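Local coordinates for probable endoglucanase (Gluconacetobacter xylinus, PDB 1WZZ), which hydrolyses internal beta-1,4-glucosidic linkages of cellulose and carboxymethyl-cellulose as a secreted endoglucanase of glycoside hydrolase family 8, at residues S34-D39 and W71-T76; A65-M70 and A112-R117; G304-L309 and I326-E331. All blocks are in the same frame, centred on the assembly; numbering follows the deposited sequence.

Contact 1: residues S34-D39 and W71-T76; sequences SGRVVD and WMWART. With SO4 (sulfate ion), chain B.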
loop_
_atom_site.group_PDB
_atom_site.type_symbol
_atom_site.label_atom_id
_atom_site.label_comp_id
_atom_site.label_asym_id
_atom_site.label_seq_id
_atom_site.Cartn_x
_atom_site.Cartn_y
_atom_site.Cartn_z
ATOM N N SER A 34 -2.235 -23.251 -4.823
ATOM C CA SER A 34 -3.023 -23.177 -3.589
ATOM C C SER A 34 -3.745 -21.841 -3.441
ATOM O O SER A 34 -4.704 -21.733 -2.679
ATOM C CB SER A 34 -2.115 -23.351 -2.374
ATOM O OG SER A 34 -1.162 -22.307 -2.292
ATOM N N GLY A 35 -3.273 -20.828 -4.166
ATOM C CA GLY A 35 -3.877 -19.509 -4.059
ATOM C C GLY A 35 -2.983 -18.585 -3.247
ATOM O O GLY A 35 -3.273 -17.399 -3.115
ATOM N N ARG A 36 -1.891 -19.123 -2.718
ATOM C CA ARG A 36 -0.947 -18.349 -1.918
ATOM C C ARG A 36 0.053 -17.597 -2.796
ATOM O O ARG A 36 0.605 -18.168 -3.742
ATOM C CB ARG A 36 -0.213 -19.303 -0.969
ATOM C CG ARG A 36 0.802 -18.681 -0.090
ATOM C CD ARG A 36 1.275 -19.664 0.994
ATOM N NE ARG A 36 2.238 -20.642 0.503
ATOM C CZ ARG A 36 3.548 -20.444 0.479
ATOM N NH1 ARG A 36 4.057 -19.304 0.919
ATOM N NH2 ARG A 36 4.355 -21.394 0.024
ATOM N N VAL A 37 0.236 -16.303 -2.519
ATOM C CA VAL A 37 1.220 -15.485 -3.233
ATOM C C VAL A 37 2.529 -15.588 -2.441
ATOM O O VAL A 37 2.569 -15.323 -1.231
ATOM C CB VAL A 37 0.751 -13.999 -3.309
ATOM C CG1 VAL A 37 1.871 -13.081 -3.895
ATOM C CG2 VAL A 37 -0.500 -13.931 -4.137
ATOM N N VAL A 38 3.607 -16.002 -3.107
ATOM C CA VAL A 38 4.889 -16.144 -2.423
ATOM C C VAL A 38 5.606 -14.806 -2.535
ATOM O O VAL A 38 6.194 -14.497 -3.566
ATOM C CB VAL A 38 5.722 -17.278 -3.066
ATOM C CG1 VAL A 38 7.118 -17.291 -2.495
ATOM C CG2 VAL A 38 5.050 -18.604 -2.793
ATOM N N ASP A 39 5.547 -13.999 -1.472
ATOM C CA ASP A 39 6.148 -12.667 -1.522
ATOM C C ASP A 39 7.510 -12.518 -0.863
ATOM O O ASP A 39 7.920 -11.411 -0.517
ATOM C CB ASP A 39 5.153 -11.604 -0.995
ATOM C CG ASP A 39 4.637 -11.891 0.411
ATOM O OD1 ASP A 39 3.819 -11.090 0.917
ATOM O OD2 ASP A 39 5.040 -12.896 1.010
ATOM N N TRP A 71 -8.380 -15.331 -3.107
ATOM C CA TRP A 71 -9.306 -14.867 -2.068
ATOM C C TRP A 71 -9.698 -16.035 -1.170
ATOM O O TRP A 71 -9.716 -15.925 0.065
ATOM C CB TRP A 71 -10.528 -14.242 -2.724
ATOM C CG TRP A 71 -11.644 -13.897 -1.789
ATOM C CD1 TRP A 71 -12.967 -14.085 -2.030
ATOM C CD2 TRP A 71 -11.557 -13.286 -0.473
ATOM N NE1 TRP A 71 -13.723 -13.640 -0.966
ATOM C CE2 TRP A 71 -12.890 -13.150 0.003
ATOM C CE3 TRP A 71 -10.499 -12.852 0.343
ATOM C CZ2 TRP A 71 -13.193 -12.599 1.262
ATOM C CZ3 TRP A 71 -10.809 -12.300 1.607
ATOM C CH2 TRP A 71 -12.148 -12.188 2.043
HETATM N N MSE A 72 -10.017 -17.168 -1.773
HETATM C CA MSE A 72 -10.336 -18.308 -0.917
HETATM C C MSE A 72 -9.151 -18.612 0.013
HETATM O O MSE A 72 -9.352 -18.894 1.194
HETATM C CB MSE A 72 -10.691 -19.547 -1.755
HETATM C CG MSE A 72 -10.959 -20.766 -0.905
HETATM SE SE MSE A 72 -11.617 -22.205 -2.015
HETATM C CE MSE A 72 -9.925 -22.914 -2.600
ATOM N N TRP A 73 -7.910 -18.528 -0.483
ATOM C CA TRP A 73 -6.753 -18.807 0.360
ATOM C C TRP A 73 -6.633 -17.757 1.479
ATOM O O TRP A 73 -6.388 -18.098 2.650
ATOM C CB TRP A 73 -5.448 -18.824 -0.453
ATOM C CG TRP A 73 -4.275 -19.328 0.374
ATOM C CD1 TRP A 73 -3.853 -20.632 0.491
ATOM C CD2 TRP A 73 -3.453 -18.569 1.274
ATOM N NE1 TRP A 73 -2.834 -20.722 1.403
ATOM C CE2 TRP A 73 -2.569 -19.475 1.902
ATOM C CE3 TRP A 73 -3.382 -17.210 1.619
ATOM C CZ2 TRP A 73 -1.629 -19.072 2.850
ATOM C CZ3 TRP A 73 -2.444 -16.813 2.560
ATOM C CH2 TRP A 73 -1.581 -17.739 3.167
ATOM N N ALA A 74 -6.786 -16.488 1.130
ATOM C CA ALA A 74 -6.689 -15.447 2.152
ATOM C C ALA A 74 -7.780 -15.565 3.215
ATOM O O ALA A 74 -7.496 -15.417 4.412
ATOM C CB ALA A 74 -6.737 -14.045 1.489
ATOM N N ARG A 75 -9.008 -15.844 2.794
ATOM C CA ARG A 75 -10.116 -15.941 3.742
ATOM C C ARG A 75 -9.937 -17.124 4.665
ATOM O O ARG A 75 -10.107 -16.994 5.886
ATOM C CB ARG A 75 -11.464 -16.078 3.022
ATOM C CG ARG A 75 -12.655 -16.001 4.007
ATOM C CD ARG A 75 -13.987 -16.423 3.397
ATOM N NE ARG A 75 -13.987 -16.384 1.941
ATOM C CZ ARG A 75 -13.649 -17.410 1.162
ATOM N NH1 ARG A 75 -13.669 -17.277 -0.160
ATOM N NH2 ARG A 75 -13.308 -18.574 1.701
ATOM N N THR A 76 -9.560 -18.265 4.098
ATOM C CA THR A 76 -9.382 -19.469 4.905
ATOM C C THR A 76 -8.153 -19.474 5.811
ATOM O O THR A 76 -8.209 -19.964 6.937
ATOM C CB THR A 76 -9.368 -20.773 4.016
ATOM O OG1 THR A 76 -8.237 -20.791 3.149
ATOM C CG2 THR A 76 -10.580 -20.838 3.175
HETATM S S SO4 B . 1.818 -23.986 -1.141
HETATM O O1 SO4 B . 1.135 -22.675 -1.106
HETATM O O2 SO4 B . 3.114 -23.895 -0.446
HETATM O O3 SO4 B . 2.059 -24.374 -2.539
HETATM O O4 SO4 B . 0.943 -24.976 -0.484
#
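Sulfate O1 is gripped twice, by Ser34 OG at 2.6 Å and by Arg36 NE at 2.8 Å. A third bond, from Arg36 NH2 to sulfate O2 (2.8 Å, 165° at the hydrogen), makes a bidentate clasp, with the sulfur lying in the guanidinium plane at its edge. The ion probably comes from the crystallisation liquor. Ser34 OG also accepts from Arg36 N at 3.3 Å, an ST turn that holds the hydroxyl beside the arginine. Trp73 packs against this turn, its CD1 3.5 Å from Ser34 O. Arg36 CB stands over the indole face, 3.8 Å from the centroid of the five-membered ring, as a CH-pi contact, and CD runs on to Trp73 CZ2 at 3.5 Å. The two side chains lie alongside, pointing the same way; with the arginine bent at chi3 (78°), guanidinium and indole planes are 47° apart. Gly35 comes closest to the helix backbone; its conformation calls for glycine, with no CB to crowd Trp73 CB. Phe90 meets the Trp73 ring edge-to-face, while Gly43 O takes a second bond from Arg36 NH2 and Ser46 OG bonds NH1. The contact docks the loop between helix 18-30 and strand 45-47 onto helix 64-77 of the (alpha/alpha)6 barrel.

Contact 2: residues A65-M70 and A112-R117; sequences ASFQSM and ALALGR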
loop_
_atom_site.group_PDB
_atom_site.type_symbol
_atom_site.label_atom_id
_atom_site.label_comp_id
_atom_site.label_asym_id
_atom_site.label_seq_id
_atom_site.Cartn_x
_atom_site.Cartn_y
_atom_site.Cartn_z
ATOM N N ALA A 65 -10.461 -16.645 -12.300
ATOM C CA ALA A 65 -9.999 -17.896 -11.709
ATOM C C ALA A 65 -8.894 -17.678 -10.666
ATOM O O ALA A 65 -8.927 -18.255 -9.565
ATOM C CB ALA A 65 -9.517 -18.856 -12.822
ATOM N N SER A 66 -7.899 -16.853 -10.992
ATOM C CA SER A 66 -6.821 -16.606 -10.036
ATOM C C SER A 66 -7.342 -15.800 -8.836
ATOM O O SER A 66 -6.914 -16.042 -7.703
ATOM C CB SER A 66 -5.668 -15.830 -10.698
ATOM O OG SER A 66 -5.056 -16.628 -11.708
ATOM N N PHE A 67 -8.215 -14.844 -9.101
ATOM C CA PHE A 67 -8.786 -14.032 -8.018
ATOM C C PHE A 67 -9.491 -14.937 -6.998
ATOM O O PHE A 67 -9.287 -14.815 -5.787
ATOM C CB PHE A 67 -9.789 -13.018 -8.549
ATOM C CG PHE A 67 -10.295 -12.100 -7.488
ATOM C CD1 PHE A 67 -9.659 -10.887 -7.239
ATOM C CD2 PHE A 67 -11.359 -12.492 -6.674
ATOM C CE1 PHE A 67 -10.077 -10.074 -6.194
ATOM C CE2 PHE A 67 -11.782 -11.696 -5.619
ATOM C CZ PHE A 67 -11.147 -10.484 -5.372
ATOM N N GLN A 68 -10.315 -15.845 -7.506
ATOM C CA GLN A 68 -11.042 -16.779 -6.649
ATOM C C GLN A 68 -10.122 -17.616 -5.784
ATOM O O GLN A 68 -10.355 -17.792 -4.582
ATOM C CB GLN A 68 -11.911 -17.687 -7.534
ATOM C CG GLN A 68 -13.092 -16.957 -8.132
ATOM C CD GLN A 68 -13.850 -17.786 -9.168
ATOM O OE1 GLN A 68 -15.007 -17.480 -9.495
ATOM N NE2 GLN A 68 -13.202 -18.821 -9.695
ATOM N N SER A 69 -9.066 -18.136 -6.398
ATOM C CA SER A 69 -8.100 -18.947 -5.697
ATOM C C SER A 69 -7.398 -18.156 -4.593
ATOM O O SER A 69 -7.262 -18.646 -3.473
ATOM C CB SER A 69 -7.057 -19.494 -6.681
ATOM O OG SER A 69 -6.131 -20.367 -6.035
HETATM N N MSE A 70 -6.945 -16.939 -4.900
HETATM C CA MSE A 70 -6.245 -16.147 -3.895
HETATM C C MSE A 70 -7.154 -15.674 -2.779
HETATM O O MSE A 70 -6.725 -15.599 -1.631
HETATM C CB MSE A 70 -5.550 -14.930 -4.533
HETATM C CG MSE A 70 -4.420 -15.347 -5.455
HETATM SE SE MSE A 70 -3.512 -13.771 -6.200
HETATM C CE MSE A 70 -4.822 -13.401 -7.474
ATOM N N ALA A 112 -9.629 -5.482 0.609
ATOM C CA ALA A 112 -10.963 -4.880 0.436
ATOM C C ALA A 112 -11.054 -4.151 -0.909
ATOM O O ALA A 112 -12.085 -4.203 -1.575
ATOM C CB ALA A 112 -11.271 -3.900 1.568
ATOM N N LEU A 113 -10.001 -3.424 -1.279
ATOM C CA LEU A 113 -9.997 -2.726 -2.562
ATOM C C LEU A 113 -10.221 -3.741 -3.678
ATOM O O LEU A 113 -11.090 -3.549 -4.545
ATOM C CB LEU A 113 -8.656 -2.030 -2.789
ATOM C CG LEU A 113 -8.524 -1.351 -4.166
ATOM C CD1 LEU A 113 -9.572 -0.242 -4.365
ATOM C CD2 LEU A 113 -7.138 -0.784 -4.237
ATOM N N ALA A 114 -9.432 -4.817 -3.650
ATOM C CA ALA A 114 -9.509 -5.865 -4.678
ATOM C C ALA A 114 -10.915 -6.462 -4.751
ATOM O O ALA A 114 -11.440 -6.700 -5.836
ATOM C CB ALA A 114 -8.483 -6.976 -4.391
ATOM N N LEU A 115 -11.509 -6.720 -3.594
ATOM C CA LEU A 115 -12.869 -7.293 -3.583
ATOM C C LEU A 115 -13.914 -6.346 -4.161
ATOM O O LEU A 115 -14.813 -6.778 -4.898
ATOM C CB LEU A 115 -13.228 -7.706 -2.153
ATOM C CG LEU A 115 -12.542 -9.010 -1.671
ATOM C CD1 LEU A 115 -12.562 -9.097 -0.127
ATOM C CD2 LEU A 115 -13.259 -10.252 -2.279
ATOM N N GLY A 116 -13.823 -5.059 -3.841
ATOM C CA GLY A 116 -14.764 -4.116 -4.419
ATOM C C GLY A 116 -14.553 -4.066 -5.929
ATOM O O GLY A 116 -15.515 -4.037 -6.677
ATOM N N ARG A 117 -13.297 -4.081 -6.387
ATOM C CA ARG A 117 -13.031 -4.030 -7.823
ATOM C C ARG A 117 -13.537 -5.294 -8.516
ATOM O O ARG A 117 -14.138 -5.209 -9.593
ATOM C CB ARG A 117 -11.529 -3.872 -8.102
ATOM C CG ARG A 117 -10.936 -2.511 -7.646
ATOM C CD ARG A 117 -11.377 -1.393 -8.573
ATOM N NE ARG A 117 -10.637 -0.138 -8.389
ATOM C CZ ARG A 117 -11.043 0.874 -7.625
ATOM N NH1 ARG A 117 -12.177 0.791 -6.939
ATOM N NH2 ARG A 117 -10.362 2.020 -7.621
#
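Phe67 pushes the rim of its ring between Ala114 and Leu115, joining helix 64-77 to helix 105-122 in the (alpha/alpha)6 barrel of family 8. Its CG lies anti to the backbone N (chi1 -175°), which directs the phenyl group toward helix 105-122. The nearest CA atoms, those of Phe67 and Ala114, are 8.9 Å apart, and the long aromatic side chain spans most of that separation. Ala114 CB sits at the ring edge, in its plane, 3.9 Å from Phe67 CE1. The carbonyl of the same alanine comes in obliquely, its O 3.7 Å from Phe67 CE1. Leu115 approaches differently: its side chain crosses the phenylalanine at about a right angle and offers one methyl, CD2, to the ring edge near the plane. Everything across the contact is van der Waals packing, without a hydrogen bond, and all three residues are buried. Met55 of helix 48-61 touches both Phe67 and Ala114, so a third helix closes over the junction, and the Tyr127 ring meets that of Phe67 with planes at about 50°. Ile134 of helix 125-142 packs on Leu115 as well. Leu115 CD2 lies against the CZ-CE2 edge of the phenyl group, 3.8 Å from Phe67 CZ and 3.9 Å from Phe67 CE2.

Contact 3: residues G304-L309 and I326-E331; sequences GELPTL and IARAEE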
loop_
_atom_site.group_PDB
_atom_site.type_symbol
_atom_site.label_atom_id
_atom_site.label_comp_id
_atom_site.label_asym_id
_atom_site.label_seq_id
_atom_site.Cartn_x
_atom_site.Cartn_y
_atom_site.Cartn_z
ATOM N N GLY A 304 7.740 7.861 -20.065
ATOM C CA GLY A 304 6.585 7.212 -19.473
ATOM C C GLY A 304 6.635 5.719 -19.727
ATOM O O GLY A 304 5.772 4.977 -19.254
ATOM N N GLU A 305 7.649 5.276 -20.472
ATOM C CA GLU A 305 7.828 3.854 -20.794
ATOM C C GLU A 305 8.151 3.101 -19.505
ATOM O O GLU A 305 9.303 2.986 -19.124
ATOM C CB GLU A 305 8.971 3.703 -21.785
ATOM C CG GLU A 305 9.313 2.255 -22.068
ATOM C CD GLU A 305 8.067 1.412 -22.228
ATOM O OE1 GLU A 305 7.253 1.732 -23.120
ATOM O OE2 GLU A 305 7.901 0.436 -21.457
ATOM N N LEU A 306 7.125 2.602 -18.828
ATOM C CA LEU A 306 7.348 1.940 -17.553
ATOM C C LEU A 306 8.197 0.690 -17.578
ATOM O O LEU A 306 8.284 -0.004 -18.599
ATOM C CB LEU A 306 5.998 1.563 -16.920
ATOM C CG LEU A 306 5.008 2.666 -16.535
ATOM C CD1 LEU A 306 3.715 2.015 -16.001
ATOM C CD2 LEU A 306 5.630 3.568 -15.473
ATOM N N PRO A 307 8.850 0.373 -16.445
ATOM C CA PRO A 307 9.667 -0.837 -16.368
ATOM C C PRO A 307 8.665 -1.994 -16.532
ATOM O O PRO A 307 7.465 -1.796 -16.297
ATOM C CB PRO A 307 10.213 -0.817 -14.939
ATOM C CG PRO A 307 10.222 0.657 -14.586
ATOM C CD PRO A 307 8.980 1.205 -15.229
ATOM N N THR A 308 9.146 -3.162 -16.956
ATOM C CA THR A 308 8.291 -4.349 -17.099
ATOM C C THR A 308 8.760 -5.444 -16.147
ATOM O O THR A 308 9.942 -5.508 -15.723
ATOM C CB THR A 308 8.268 -4.873 -18.568
ATOM O OG1 THR A 308 9.607 -5.133 -19.001
ATOM C CG2 THR A 308 7.608 -3.828 -19.482
ATOM N N LEU A 309 7.847 -6.336 -15.791
ATOM C CA LEU A 309 8.146 -7.361 -14.805
ATOM C C LEU A 309 9.126 -8.453 -15.217
ATOM O O LEU A 309 9.681 -9.136 -14.357
ATOM C CB LEU A 309 6.821 -7.981 -14.287
ATOM C CG LEU A 309 6.241 -7.273 -13.052
ATOM C CD1 LEU A 309 5.857 -5.850 -13.380
ATOM C CD2 LEU A 309 5.041 -8.051 -12.517
ATOM N N ILE A 326 -1.503 -0.410 -12.464
ATOM C CA ILE A 326 -2.928 -0.320 -12.089
ATOM C C ILE A 326 -3.307 1.145 -11.894
ATOM O O ILE A 326 -4.345 1.604 -12.383
ATOM C CB ILE A 326 -3.228 -1.063 -10.770
ATOM C CG1 ILE A 326 -2.710 -2.503 -10.817
ATOM C CG2 ILE A 326 -4.767 -1.003 -10.473
ATOM C CD1 ILE A 326 -3.252 -3.299 -11.938
ATOM N N ALA A 327 -2.467 1.888 -11.168
ATOM C CA ALA A 327 -2.732 3.289 -10.903
ATOM C C ALA A 327 -2.862 4.062 -12.186
ATOM O O ALA A 327 -3.760 4.871 -12.337
ATOM C CB ALA A 327 -1.600 3.901 -10.048
ATOM N N ARG A 328 -1.939 3.816 -13.110
ATOM C CA ARG A 328 -1.973 4.519 -14.379
ATOM C C ARG A 328 -3.232 4.175 -15.152
ATOM O O ARG A 328 -3.882 5.066 -15.695
ATOM C CB ARG A 328 -0.725 4.183 -15.203
ATOM C CG ARG A 328 -0.629 4.942 -16.517
ATOM C CD ARG A 328 0.595 4.488 -17.322
ATOM N NE ARG A 328 0.494 3.070 -17.690
ATOM C CZ ARG A 328 1.304 2.457 -18.550
ATOM N NH1 ARG A 328 1.144 1.164 -18.814
ATOM N NH2 ARG A 328 2.265 3.144 -19.157
ATOM N N ALA A 329 -3.594 2.896 -15.184
ATOM C CA ALA A 329 -4.784 2.467 -15.928
ATOM C C ALA A 329 -6.042 3.117 -15.359
ATOM O O ALA A 329 -6.948 3.503 -16.107
ATOM C CB ALA A 329 -4.914 0.965 -15.885
ATOM N N GLU A 330 -6.106 3.253 -14.040
ATOM C CA GLU A 330 -7.281 3.867 -13.420
ATOM C C GLU A 330 -7.286 5.392 -13.354
ATOM O O GLU A 330 -8.315 6.020 -13.622
ATOM C CB GLU A 330 -7.465 3.345 -11.991
ATOM C CG GLU A 330 -7.798 1.853 -11.876
ATOM C CD GLU A 330 -8.253 1.463 -10.483
ATOM O OE1 GLU A 330 -8.526 0.263 -10.241
ATOM O OE2 GLU A 330 -8.369 2.363 -9.632
ATOM N N GLU A 331 -6.151 5.981 -12.974
ATOM C CA GLU A 331 -6.055 7.431 -12.816
ATOM C C GLU A 331 -6.309 8.218 -14.084
ATOM O O GLU A 331 -6.888 9.318 -14.050
ATOM C CB GLU A 331 -4.675 7.813 -12.252
ATOM C CG GLU A 331 -4.477 9.296 -11.848
ATOM C CD GLU A 331 -4.292 10.252 -13.037
ATOM O OE1 GLU A 331 -3.865 9.795 -14.119
ATOM O OE2 GLU A 331 -4.543 11.475 -12.878
HETATM O O HOH W 1 4.561 2.020 -20.345
#
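The Arg328 guanidinium carries Leu306 CD1 on one face, the methyl standing 3.5 Å above the plane and over its centre; Gly304 O approaches obliquely, 4.0 Å from Arg328 NH2. The contact fastens the loop after helix 289-297 to helix 315-331, the last helix of the chain, which belongs to the (alpha/alpha)6 barrel. Leu306 and Arg328 reach for each other from opposite directions. Arg328 runs out extended from the helix and turns at chi3 (63°), bringing the flat group beneath the leucine methyl. Leu306 CG adds to the cover, lying 3.8 Å from Arg328 NH2. The backbones stay well apart, their nearest CA atoms, in Leu306 and Arg328, being 10.2 Å from one another, so it is these two side chains that bridge the gap. No direct hydrogen bond crosses between the segments, but a water ties them together. Leu306 also packs on Glu296 of helix 289-297 and on Tyr325 of helix 315-331, while Pro307 O is hydrogen-bonded to Tyr325 OH, a second tie between the same loop and helix. The bridging water accepts from both sides, at 3.0 Å from Leu306 N and 2.8 Å from Arg328 NH2.

Contacts 1 and 2 share helix 64-77 and form one continuous patch, their centres about 10 Å apart: Gly35 O packs against Met70 CG at 3.3 Å, and Trp71 NE1 meets Leu115 CD2 at 3.7 Å. Contact 3 lies farther off, its centre about 20 Å from that of contact 2 and about 25 Å from that of contact 1. A salt bridge from Arg117 NE to Glu330 OE1 (2.8 Å) still joins helix 105-122 to helix 315-331, linking contacts 2 and 3. The side chains of Trp73 and Ala114 lie about 10 and 11 Å from that of Glu49, the probable proton donor, whereas contact 3 is remote from the catalytic residues.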